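PDB 3D4O: dipicolinate synthase subunit A from Bacillus halodurans, which probably acts, together with a partner subunit, as an oxidoreductase-like enzyme in making dipicolinic acid, the calcium-chelating compound of Bacillus spores. Local coordinates for residues 133-136 with 137-141; 168-171 with 172-176; 273-276 with 277-281. One frame throughout, in Å; residues are numbered along the deposited sequence. Where two conformers were deposited one is given.

Contact 1 (133-136 with 137-141)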
ATOM      1  N   ASN C 133       0.753  -5.364 -17.805  1.00 36.99           N
ATOM      2  CA  ASN C 133      -0.238  -4.598 -17.025  1.00 36.33           C
ATOM      3  C   ASN C 133      -0.480  -5.221 -15.645  1.00 36.22           C
ATOM      4  O   ASN C 133      -0.981  -4.555 -14.727  1.00 35.58           O
ATOM      5  CB  ASN C 133      -1.530  -4.471 -17.852  1.00 35.88           C
ATOM      6  CG  ASN C 133      -2.565  -3.588 -17.207  1.00 40.14           C
ATOM      7  OD1 ASN C 133      -2.390  -2.364 -17.096  1.00 40.03           O
ATOM      8  ND2 ASN C 133      -3.674  -4.196 -16.802  1.00 37.06           N
ATOM      9  N   SER C 134      -0.119  -6.499 -15.518  1.00 35.84           N
ATOM     10  CA  SER C 134      -0.238  -7.243 -14.253  1.00 35.05           C
ATOM     11  C   SER C 134       0.726  -6.684 -13.221  1.00 37.06           C
ATOM     12  O   SER C 134       0.516  -6.855 -12.021  1.00 39.75           O
ATOM     13  CB  SER C 134       0.041  -8.751 -14.369  1.00 33.96           C
ATOM     14  OG  SER C 134       1.413  -9.054 -14.611  1.00 32.17           O
ATOM     15  N   ILE C 135       1.776  -6.007 -13.690  1.00 37.96           N
ATOM     16  CA  ILE C 135       2.807  -5.461 -12.777  1.00 35.84           C
ATOM     17  C   ILE C 135       2.231  -4.292 -11.939  1.00 37.43           C
ATOM     18  O   ILE C 135       2.191  -4.353 -10.709  1.00 38.27           O
ATOM     19  CB  ILE C 135       4.098  -5.088 -13.498  1.00 34.67           C
ATOM     20  CG1 ILE C 135       4.702  -6.359 -14.113  1.00 34.68           C
ATOM     21  CG2 ILE C 135       5.102  -4.475 -12.525  1.00 32.12           C
ATOM     22  CD1 ILE C 135       5.897  -6.114 -14.997  1.00 34.69           C
ATOM     23  N   PRO C 136       1.757  -3.229 -12.594  1.00 35.58           N
ATOM     24  CA  PRO C 136       1.152  -2.228 -11.741  1.00 35.93           C
ATOM     25  C   PRO C 136      -0.116  -2.714 -11.022  1.00 38.80           C
ATOM     26  O   PRO C 136      -0.456  -2.202  -9.957  1.00 40.23           O
ATOM     27  CB  PRO C 136       0.816  -1.076 -12.710  1.00 34.52           C
ATOM     28  CG  PRO C 136       0.725  -1.763 -14.103  1.00 38.38           C
ATOM     29  CD  PRO C 136       1.812  -2.828 -14.002  1.00 35.38           C
ATOM     30  N   THR C 137      -0.838  -3.663 -11.606  1.00 38.51           N
ATOM     31  CA  THR C 137      -2.036  -4.181 -10.948  1.00 38.42           C
ATOM     32  C   THR C 137      -1.654  -4.799  -9.596  1.00 38.96           C
ATOM     33  O   THR C 137      -2.328  -4.555  -8.590  1.00 38.17           O
ATOM     34  CB  THR C 137      -2.805  -5.206 -11.790  1.00 40.91           C
ATOM     35  OG1 THR C 137      -3.288  -4.578 -12.988  1.00 39.57           O
ATOM     36  CG2 THR C 137      -3.985  -5.734 -11.009  1.00 38.80           C
ATOM     37  N   ALA C 138      -0.539  -5.539  -9.584  1.00 39.46           N
ATOM     38  CA  ALA C 138      -0.003  -6.214  -8.343  1.00 39.42           C
ATOM     39  C   ALA C 138       0.441  -5.189  -7.347  1.00 37.99           C
ATOM     40  O   ALA C 138       0.201  -5.323  -6.151  1.00 38.41           O
ATOM     41  CB  ALA C 138       1.143  -7.133  -8.643  1.00 36.34           C
ATOM     42  N   GLU C 139       1.080  -4.155  -7.865  1.00 36.86           N
ATOM     43  CA  GLU C 139       1.545  -3.060  -7.034  1.00 35.56           C
ATOM     44  C   GLU C 139       0.385  -2.424  -6.338  1.00 34.71           C
ATOM     45  O   GLU C 139       0.423  -2.185  -5.144  1.00 35.04           O
ATOM     46  CB  GLU C 139       2.356  -2.014  -7.807  1.00 36.45           C
ATOM     47  CG  GLU C 139       3.742  -2.572  -8.121  1.00 34.39           C
ATOM     48  CD  GLU C 139       4.730  -1.586  -8.701  1.00 33.26           C
ATOM     49  OE1 GLU C 139       4.558  -0.334  -8.575  1.00 36.47           O
ATOM     50  OE2 GLU C 139       5.760  -2.069  -9.232  1.00 36.44           O
ATOM     51  N   GLY C 140      -0.672  -2.182  -7.085  1.00 34.04           N
ATOM     52  CA  GLY C 140      -1.863  -1.579  -6.510  1.00 34.24           C
ATOM     53  C   GLY C 140      -2.528  -2.496  -5.499  1.00 33.72           C
ATOM     54  O   GLY C 140      -3.047  -2.048  -4.493  1.00 34.89           O
ATOM     55  N   THR C 141      -2.509  -3.787  -5.790  1.00 34.38           N
ATOM     56  CA  THR C 141      -3.114  -4.792  -4.913  1.00 35.39           C
ATOM     57  C   THR C 141      -2.346  -4.849  -3.581  1.00 36.91           C
ATOM     58  O   THR C 141      -2.902  -4.897  -2.516  1.00 37.51           O
ATOM     59  CB  THR C 141      -3.138  -6.195  -5.591  1.00 36.76           C
ATOM     60  OG1 THR C 141      -3.907  -6.104  -6.794  1.00 37.02           O
ATOM     61  CG2 THR C 141      -3.779  -7.279  -4.651  1.00 31.26           C
TER

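Contact 2 (168-171 with 172-176). With EDO (1,2-ethanediol), chain L.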
HETATM    1  N   MSE C 168      -0.486 -14.890 -11.418  1.00 38.98           N
HETATM    2  CA  MSE C 168       0.905 -15.285 -11.309  1.00 40.01           C
HETATM    3  C   MSE C 168       1.778 -14.129 -10.809  1.00 41.24           C
HETATM    4  O   MSE C 168       2.708 -14.333 -10.035  1.00 41.99           O
HETATM    5  CB  MSE C 168       1.434 -15.824 -12.626  1.00 40.01           C
HETATM    6  CG  MSE C 168       2.945 -15.917 -12.606  1.00 43.73           C
HETATM    7 SE   MSE C 168       3.608 -17.137 -13.882  0.75 54.13          SE
HETATM    8  CE  MSE C 168       2.621 -18.515 -13.013  1.00 22.33           C
ATOM      9  N   SER C 169       1.455 -12.917 -11.243  1.00 39.96           N
ATOM     10  CA  SER C 169       2.238 -11.718 -10.859  1.00 40.66           C
ATOM     11  C   SER C 169       1.927 -11.272  -9.439  1.00 39.97           C
ATOM     12  O   SER C 169       2.784 -10.795  -8.703  1.00 41.38           O
ATOM     13  CB  SER C 169       1.890 -10.548 -11.775  1.00 39.62           C
ATOM     14  OG  SER C 169       2.241 -10.857 -13.102  1.00 42.15           O
ATOM     15  N   VAL C 170       0.668 -11.438  -9.099  1.00 40.47           N
ATOM     16  CA  VAL C 170       0.126 -11.024  -7.810  1.00 39.28           C
ATOM     17  C   VAL C 170       0.653 -11.933  -6.719  1.00 39.14           C
ATOM     18  O   VAL C 170       1.167 -11.483  -5.707  1.00 39.56           O
ATOM     19  CB  VAL C 170      -1.414 -10.983  -7.813  1.00 40.50           C
ATOM     20  CG1 VAL C 170      -1.981 -10.972  -6.375  1.00 38.88           C
ATOM     21  CG2 VAL C 170      -1.912  -9.764  -8.636  1.00 40.16           C
ATOM     22  N   ALA C 171       0.570 -13.223  -6.961  1.00 37.47           N
ATOM     23  CA  ALA C 171       1.003 -14.202  -5.957  1.00 36.04           C
ATOM     24  C   ALA C 171       2.513 -14.077  -5.692  1.00 37.76           C
ATOM     25  O   ALA C 171       2.964 -14.044  -4.541  1.00 37.07           O
ATOM     26  CB  ALA C 171       0.630 -15.597  -6.387  1.00 35.32           C
ATOM     27  N   ARG C 172       3.271 -13.886  -6.760  1.00 38.76           N
ATOM     28  CA  ARG C 172       4.732 -13.788  -6.689  0.50 39.96           C
ATOM     29  C   ARG C 172       5.166 -12.626  -5.774  1.00 41.08           C
ATOM     30  O   ARG C 172       6.085 -12.733  -4.968  1.00 42.32           O
ATOM     31  CB  ARG C 172       5.319 -13.642  -8.110  0.50 39.30           C
ATOM     32  CG  ARG C 172       6.840 -13.737  -8.205  0.50 42.30           C
ATOM     33  CD  ARG C 172       7.367 -13.809  -9.685  0.50 40.15           C
ATOM     34  NE  ARG C 172       7.519 -15.150 -10.299  0.50 33.79           N
ATOM     35  CZ  ARG C 172       6.804 -15.606 -11.338  0.50 34.61           C
ATOM     36  NH1 ARG C 172       5.864 -14.833 -11.860  0.50 24.37           N
ATOM     37  NH2 ARG C 172       7.052 -16.827 -11.880  0.50 28.46           N
ATOM     38  N   LYS C 173       4.482 -11.519  -5.918  1.00 41.83           N
ATOM     39  CA  LYS C 173       4.768 -10.321  -5.138  1.00 44.53           C
ATOM     40  C   LYS C 173       4.320 -10.434  -3.666  1.00 43.40           C
ATOM     41  O   LYS C 173       4.960  -9.915  -2.795  1.00 44.82           O
ATOM     42  CB  LYS C 173       4.208  -9.065  -5.808  1.00 44.80           C
ATOM     43  CG  LYS C 173       5.120  -8.663  -6.953  1.00 52.09           C
ATOM     44  CD  LYS C 173       4.688  -7.410  -7.700  1.00 55.28           C
ATOM     45  CE  LYS C 173       5.873  -6.824  -8.550  1.00 58.20           C
ATOM     46  NZ  LYS C 173       6.523  -7.646  -9.584  1.00 48.34           N
ATOM     47  N   PHE C 174       3.220 -11.101  -3.383  1.00 42.19           N
ATOM     48  CA  PHE C 174       2.844 -11.231  -1.983  1.00 39.74           C
ATOM     49  C   PHE C 174       3.880 -12.112  -1.288  1.00 39.87           C
ATOM     50  O   PHE C 174       4.295 -11.838  -0.150  1.00 41.77           O
ATOM     51  CB  PHE C 174       1.409 -11.716  -1.785  1.00 38.83           C
ATOM     52  CG  PHE C 174       0.424 -10.603  -1.766  1.00 41.57           C
ATOM     53  CD1 PHE C 174       0.120  -9.961  -0.571  1.00 37.45           C
ATOM     54  CD2 PHE C 174      -0.157 -10.150  -2.929  1.00 39.03           C
ATOM     55  CE1 PHE C 174      -0.752  -8.903  -0.543  1.00 41.18           C
ATOM     56  CE2 PHE C 174      -1.041  -9.111  -2.906  1.00 43.80           C
ATOM     57  CZ  PHE C 174      -1.353  -8.479  -1.708  1.00 42.29           C
ATOM     58  N   ALA C 175       4.350 -13.117  -2.011  1.00 38.96           N
ATOM     59  CA  ALA C 175       5.310 -14.062  -1.464  1.00 40.01           C
ATOM     60  C   ALA C 175       6.642 -13.375  -1.236  1.00 42.24           C
ATOM     61  O   ALA C 175       7.263 -13.532  -0.199  1.00 40.26           O
ATOM     62  CB  ALA C 175       5.481 -15.255  -2.348  1.00 38.51           C
ATOM     63  N   ALA C 176       7.061 -12.569  -2.199  1.00 46.50           N
ATOM     64  CA  ALA C 176       8.379 -11.915  -2.102  1.00 47.73           C
ATOM     65  C   ALA C 176       8.356 -10.899  -0.971  1.00 48.01           C
ATOM     66  O   ALA C 176       9.403 -10.527  -0.424  1.00 49.26           O
ATOM     67  CB  ALA C 176       8.828 -11.291  -3.427  1.00 48.41           C
TER
HETATM   68  C1  EDO L 293       7.427 -16.966  -5.361  1.00 48.43           C
HETATM   69  O1  EDO L 293       8.132 -17.730  -6.345  1.00 42.06           O
HETATM   70  C2  EDO L 293       8.416 -16.125  -4.551  1.00 49.00           C
HETATM   71  O2  EDO L 293       8.124 -14.755  -4.789  1.00 44.70           O
HETATM   72  O   HOH W   1       4.569  -9.379 -10.192  1.00 36.78           O

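Contact 3 (273-276 with 277-281)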
ATOM      1  N   ALA C 273       0.119   3.525 -11.495  1.00 35.38           N
ATOM      2  CA  ALA C 273       1.268   3.689 -12.397  1.00 35.24           C
ATOM      3  C   ALA C 273       0.801   4.146 -13.775  1.00 35.49           C
ATOM      4  O   ALA C 273       1.141   3.528 -14.787  1.00 35.95           O
ATOM      5  CB  ALA C 273       2.036   2.362 -12.505  1.00 34.02           C
ATOM      6  N   PRO C 274       0.014   5.229 -13.821  1.00 35.20           N
ATOM      7  CA  PRO C 274      -0.594   5.640 -15.089  1.00 35.87           C
ATOM      8  C   PRO C 274       0.397   5.989 -16.210  1.00 35.09           C
ATOM      9  O   PRO C 274       0.092   5.798 -17.382  1.00 34.96           O
ATOM     10  CB  PRO C 274      -1.446   6.857 -14.684  1.00 36.80           C
ATOM     11  CG  PRO C 274      -0.839   7.348 -13.401  1.00 33.69           C
ATOM     12  CD  PRO C 274      -0.338   6.135 -12.715  1.00 34.93           C
ATOM     13  N   LYS C 275       1.572   6.485 -15.832  1.00 36.07           N
ATOM     14  CA  LYS C 275       2.581   6.859 -16.819  1.00 35.81           C
ATOM     15  C   LYS C 275       3.114   5.580 -17.462  1.00 36.80           C
ATOM     16  O   LYS C 275       3.128   5.445 -18.691  1.00 34.09           O
ATOM     17  CB  LYS C 275       3.713   7.682 -16.211  1.00 36.99           C
ATOM     18  CG  LYS C 275       4.780   8.070 -17.229  1.00 42.83           C
ATOM     19  CD  LYS C 275       5.808   9.063 -16.722  1.00 48.06           C
ATOM     20  CE  LYS C 275       5.294  10.509 -16.888  1.00 58.72           C
ATOM     21  NZ  LYS C 275       6.358  11.562 -16.615  1.00 60.62           N
ATOM     22  N   THR C 276       3.517   4.632 -16.598  1.00 37.56           N
ATOM     23  CA  THR C 276       4.063   3.352 -17.067  1.00 37.02           C
ATOM     24  C   THR C 276       2.998   2.651 -17.927  1.00 37.27           C
ATOM     25  O   THR C 276       3.257   2.262 -19.040  1.00 37.85           O
ATOM     26  CB  THR C 276       4.491   2.392 -15.900  1.00 36.76           C
ATOM     27  OG1 THR C 276       5.443   3.041 -15.038  1.00 33.66           O
ATOM     28  CG2 THR C 276       5.152   1.141 -16.458  1.00 32.24           C
ATOM     29  N   ALA C 277       1.792   2.539 -17.392  1.00 36.46           N
ATOM     30  CA  ALA C 277       0.727   1.795 -18.068  1.00 35.63           C
ATOM     31  C   ALA C 277       0.298   2.476 -19.359  1.00 35.33           C
ATOM     32  O   ALA C 277       0.043   1.837 -20.374  1.00 35.30           O
ATOM     33  CB  ALA C 277      -0.458   1.607 -17.131  1.00 35.71           C
ATOM     34  N   GLY C 278       0.221   3.794 -19.319  1.00 34.65           N
ATOM     35  CA  GLY C 278      -0.203   4.531 -20.486  1.00 34.43           C
ATOM     36  C   GLY C 278       0.780   4.468 -21.645  1.00 34.38           C
ATOM     37  O   GLY C 278       0.392   4.456 -22.808  1.00 32.61           O
ATOM     38  N   ARG C 279       2.061   4.480 -21.313  1.00 35.41           N
ATOM     39  CA  ARG C 279       3.128   4.484 -22.333  1.00 36.75           C
ATOM     40  C   ARG C 279       3.149   3.147 -23.021  1.00 36.21           C
ATOM     41  O   ARG C 279       3.398   3.051 -24.218  1.00 37.56           O
ATOM     42  CB  ARG C 279       4.504   4.827 -21.738  1.00 38.69           C
ATOM     43  CG  ARG C 279       4.624   6.303 -21.466  1.00 45.43           C
ATOM     44  CD  ARG C 279       5.987   6.724 -20.938  1.00 52.00           C
ATOM     45  NE  ARG C 279       6.082   8.177 -20.878  1.00 53.88           N
ATOM     46  CZ  ARG C 279       7.116   8.842 -20.373  1.00 58.62           C
ATOM     47  NH1 ARG C 279       8.146   8.181 -19.874  1.00 62.92           N
ATOM     48  NH2 ARG C 279       7.112  10.170 -20.356  1.00 60.40           N
ATOM     49  N   ILE C 280       2.820   2.120 -22.269  1.00 36.67           N
ATOM     50  CA  ILE C 280       2.758   0.796 -22.861  1.00 38.68           C
ATOM     51  C   ILE C 280       1.657   0.766 -23.911  1.00 37.80           C
ATOM     52  O   ILE C 280       1.864   0.296 -25.013  1.00 35.52           O
ATOM     53  CB  ILE C 280       2.565  -0.280 -21.834  1.00 39.89           C
ATOM     54  CG1 ILE C 280       3.914  -0.521 -21.123  1.00 45.87           C
ATOM     55  CG2 ILE C 280       2.070  -1.563 -22.509  1.00 45.64           C
ATOM     56  CD1 ILE C 280       3.780  -1.444 -19.942  1.00 44.81           C
ATOM     57  N   LEU C 281       0.514   1.354 -23.575  1.00 36.18           N
ATOM     58  CA  LEU C 281      -0.631   1.368 -24.497  1.00 36.08           C
ATOM     59  C   LEU C 281      -0.360   2.236 -25.693  1.00 36.05           C
ATOM     60  O   LEU C 281      -0.709   1.886 -26.841  1.00 35.42           O
ATOM     61  CB  LEU C 281      -1.883   1.880 -23.801  1.00 35.75           C
ATOM     62  CG  LEU C 281      -2.321   0.991 -22.636  1.00 34.13           C
ATOM     63  CD1 LEU C 281      -3.503   1.644 -21.926  1.00 33.56           C
ATOM     64  CD2 LEU C 281      -2.649  -0.433 -23.169  1.00 36.69           C
TER

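Contact 1 (133-136 with 137-141)
Asn133 and Thr137 start a run of i to i+4 hydrogen bonds in which four successive amides of 137-141 turn back to the carbonyls of 133-136. The distances are even: Thr137 N to Asn133 O is 3.2 Å, Ala138 N to Ser134 O is 3.0 Å, and Gly140 N to Pro136 O is 2.9 Å, while Glu139 N also donates to Ile135 O. The run belongs to helix 127-148, which continues through it but kinks at Pro136, whose ring nitrogen has no hydrogen to give to the preceding turn.

The hydroxyl of Thr137 doubles the first of these bonds. With OG1 anti to the carbonyl carbon and beside the backbone N (chi1 -63°), it donates to Asn133 O over 2.9 Å. OG1 and N of Thr137 arrive from opposite faces of that carbonyl's plane, the hydroxyl tilted 34° out of it, so one oxygen is gripped by two donors and the hydroxyl's rotation is fixed. Thr141 repeats the device one turn later, its OG1 lying 2.8 Å from Thr137 O and its amide donating to the same oxygen.

Helix 127-148 stands in the chain between the two parallel six-stranded sheets, whose 3-2-1-4-5-6 strand order is that of Rossmann folds. On another side of the helix Ser134 OG is hydrogen-bonded to Ser169 OG, on helix 165-176, and to Ile131 O.

Glu139 reaches toward the second subunit with its chain extended beyond CG, alongside Ile135 and pointing the same way. Ile135 CG2 comes within 4.1 Å of Glu139 OE2. The buried carboxylate is satisfied across the dimer interface, with OE2 accepting from His154 N and OE1 from Ile153 N of the second subunit, and Ile135 packs on that same His154.

Contact 2 (168-171 with 172-176)
The edge of the Phe174 ring meets Val170 O, which lies in the ring plane, 3.4 Å from Phe174 CD2. The other flat group, the Arg172 guanidinium, is approached obliquely by the CG of Met168, a selenomethionine; Arg172 was modelled in two conformers, so the detail of that approach is doubtful. In the conformer given, the two side chains run side by side.

Val170 also brings a methyl to the ring. CG1 points away from the backbone N (chi1 163°), which sets it 4.0 Å from Phe174 CD2, the two side chains lying alongside each other and directed the same way. The same carbonyl oxygen receives the amide of Phe174, with N to O at 3.1 Å in the carbonyl plane, so Val170 O touches the ring edge while it holds the helix. Ala175 N to Ala171 O is 3.0 Å, whereas the bonds from Arg172 N to Met168 O and from Lys173 N to Ser169 O are weak.

These residues belong to helix 165-176, the crossover of the beta-alpha-beta unit between strands 157-161 and 180-185. Val170 touches a GxGxxG-like glycine pattern that runs from the turn into the start of the helix, consistent with a Rossmann-type dinucleotide site. Phe174 packs against Val158 and Val181 of the two strands.

Lys173 packs on Ala138 and Ile142 of helix 127-148; a bend at chi4 (59°) turns NZ to a water 2.7 Å away, and that water donates to Ser169 O, also over 2.7 Å. The chemistry is thus divided: apolar contacts face the sheet, while the ammonium group is linked through water to Ser169 O, whose helical bond is weak, and is likely to help polarise that carbonyl.

Contact 3 (273-276 with 277-281)
Lys275 sends CG directly away from its backbone N (chi1 180°) and then bends at chi3, while Arg279 starts beside its own N (chi1 -77°) and runs extended from CG to NE. They form an i to i+4 pair on the first turns of helix 274-289, the last helix of the chain, which packs against helix 15-26, and their side chains consequently lie side by side, pointing the same way. The methylene CD of Lys275 sits 3.8 Å above the guanidinium plane of Arg279, over its centre, and Lys275 CG is 3.9 Å from Arg279 NE.

The charged ends come close, Lys275 NZ lying 4.1 Å from Arg279 NH2. A carboxylate probably eases this: Arg279 NE makes a salt bridge with Glu19 OE1 on helix 15-26, and Lys275 also packs on Glu19. With an alanine at Lys275, the guanidinium would probably lose the cover over that face and be freer to turn.

The i to i+4 bonds begin at the N-cap residue, Ala273: Ala277 N to Ala273 O is 2.9 Å and almost straight, with an N-H...O angle of 171°. Gly278 N follows to Pro274 O at 2.8 Å and Arg279 N to Lys275 O at 3.0 Å. Thr276 OG1 is hydrogen-bonded to Thr152 N of the second subunit. Thr276 O accepts from Ile280 N, and Ile280 CG1 rests 3.5 Å from that same oxygen.

Overall arrangement
Followed from the N terminus, the three contacts stand in series; none nests in or crosses another, and each closes successive helical turns, not a long loop. Contact 1 lies on helix 127-148 and contact 2 on helix 165-176, their centres about 10 Å apart and joined by Ala138 against Lys173 and Thr141 against Phe174. Contact 3 opens helix 274-289, where Ala273 CB meets Pro136 CB at 3.7 Å. Contacts 2 and 3 do not touch, their nearest atoms about 11 Å apart, so contact 1 lies between them. Helix 274-289 also packs on helix 15-26, tying the two sheet regions together, and all three contacts reach the second subunit.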